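Local structure of transcriptional regulator KdgR (Pseudomonas aeruginosa, 5Y6I) at residues R196-A200 against A211-P215. The protein probably binds DNA as a transcription factor of the IclR family, with a helix-turn-helix domain joined to a GAF-like C-terminal domain. Sequence-based numbering, arbitrary orientation.
Sequences RGLHA and ALSAP
The imidazole of H199, a residue paired with S213, leads away from the facing strand and packs on L153 of helix 150-158 and on L189 and I193 of helix 183-196. Its ND1 lies in the plane of the R196 guanidinium, beyond its edge; NH1 of that arginine makes a salt bridge with E240. The backbone is a worked example of an antiparallel hydrogen-bonded pair: H199 N gives a bond to S213 O (2.8 Å) within the carbonyl plane, and S213 N returns one to H199 O (2.9 Å), lying 19° off the plane of the H199 carbonyl. The next pair, A200 with L212, is non-hydrogen-bonded, bringing CA of L212 to O of H199 (3.5 Å) in a weak C-H...O contact. L212 holds CG anti to its backbone N (chi1 -164°), and its CD1 branch lies against A200 CB at 3.6 Å. On the other side of the H199-S213 pair, the methyl of A214 meets CB of L198 (4.1 Å). L198, L212 and A214 also touch helix 244-258, whereas S213 OG bonds to S150 OG. Reciprocal amide bonds thus fix the hairpin register of outermost strand 199-202 within this chain, between largely aliphatic helix-packed faces.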
loop_
_atom_site.group_PDB
_atom_site.type_symbol
_atom_site.label_atom_id
_atom_site.label_comp_id
_atom_site.label_asym_id
_atom_site.label_seq_id
_atom_site.Cartn_x
_atom_site.Cartn_y
_atom_site.Cartn_z
ATOM N N ARG A 196 -0.147 11.590 -21.205
ATOM C CA ARG A 196 -1.525 12.066 -21.271
ATOM C C ARG A 196 -2.406 11.531 -20.156
ATOM O O ARG A 196 -3.437 12.140 -19.859
ATOM C CB ARG A 196 -2.159 11.685 -22.620
ATOM C CG ARG A 196 -1.467 12.282 -23.820
ATOM C CD ARG A 196 -2.190 11.952 -25.128
ATOM N NE ARG A 196 -1.480 10.955 -25.931
ATOM C CZ ARG A 196 -1.914 9.715 -26.158
ATOM N NH1 ARG A 196 -3.076 9.297 -25.655
ATOM N NH2 ARG A 196 -1.186 8.894 -26.911
ATOM N N GLY A 197 -2.055 10.395 -19.564
ATOM C CA GLY A 197 -2.777 9.892 -18.419
ATOM C C GLY A 197 -4.073 9.160 -18.704
ATOM O O GLY A 197 -4.697 8.656 -17.755
ATOM N N LEU A 198 -4.508 9.084 -19.959
ATOM C CA LEU A 198 -5.644 8.242 -20.330
ATOM C C LEU A 198 -5.440 7.770 -21.763
ATOM O O LEU A 198 -4.449 8.114 -22.419
ATOM C CB LEU A 198 -6.996 8.964 -20.169
ATOM C CG LEU A 198 -7.376 10.319 -20.795
ATOM C CD1 LEU A 198 -6.592 11.452 -20.215
ATOM C CD2 LEU A 198 -7.248 10.340 -22.309
ATOM N N HIS A 199 -6.405 6.998 -22.260
ATOM C CA HIS A 199 -6.341 6.538 -23.640
ATOM C C HIS A 199 -7.735 6.311 -24.201
ATOM O O HIS A 199 -8.597 5.732 -23.536
ATOM C CB HIS A 199 -5.541 5.245 -23.774
ATOM C CG HIS A 199 -5.176 4.934 -25.182
ATOM N ND1 HIS A 199 -4.342 5.745 -25.920
ATOM C CD2 HIS A 199 -5.584 3.945 -26.015
ATOM C CE1 HIS A 199 -4.227 5.248 -27.141
ATOM N NE2 HIS A 199 -4.975 4.160 -27.226
ATOM N N ALA A 200 -7.929 6.750 -25.444
ATOM C CA ALA A 200 -9.152 6.550 -26.206
ATOM C C ALA A 200 -8.932 5.524 -27.315
ATOM O O ALA A 200 -7.838 5.422 -27.878
ATOM C CB ALA A 200 -9.627 7.868 -26.824
ATOM N N ALA A 211 -14.267 3.497 -26.533
ATOM C CA ALA A 211 -13.970 3.420 -25.114
ATOM C C ALA A 211 -13.004 4.528 -24.720
ATOM O O ALA A 211 -12.401 5.202 -25.557
ATOM C CB ALA A 211 -13.393 2.050 -24.733
ATOM N N LEU A 212 -12.885 4.715 -23.413
ATOM C CA LEU A 212 -11.986 5.696 -22.833
ATOM C C LEU A 212 -11.543 5.118 -21.504
ATOM O O LEU A 212 -12.358 4.531 -20.787
ATOM C CB LEU A 212 -12.679 7.041 -22.644
ATOM C CG LEU A 212 -11.819 8.275 -22.409
ATOM C CD1 LEU A 212 -11.216 8.726 -23.729
ATOM C CD2 LEU A 212 -12.640 9.391 -21.771
ATOM N N SER A 213 -10.254 5.262 -21.192
ATOM C CA SER A 213 -9.649 4.550 -20.077
ATOM C C SER A 213 -8.609 5.406 -19.378
ATOM O O SER A 213 -7.784 6.051 -20.034
ATOM C CB SER A 213 -8.971 3.272 -20.550
ATOM O OG SER A 213 -9.879 2.462 -21.253
ATOM N N ALA A 214 -8.616 5.345 -18.046
ATOM C CA ALA A 214 -7.647 6.001 -17.190
ATOM C C ALA A 214 -7.286 5.071 -16.044
ATOM O O ALA A 214 -8.094 4.222 -15.646
ATOM C CB ALA A 214 -8.184 7.319 -16.618
ATOM N N PRO A 215 -6.080 5.201 -15.504
ATOM C CA PRO A 215 -5.643 4.321 -14.421
ATOM C C PRO A 215 -5.915 4.887 -13.034
ATOM O O PRO A 215 -5.964 6.106 -12.823
ATOM C CB PRO A 215 -4.131 4.217 -14.656
ATOM C CG PRO A 215 -3.777 5.571 -15.244
ATOM C CD PRO A 215 -4.964 5.947 -16.111
#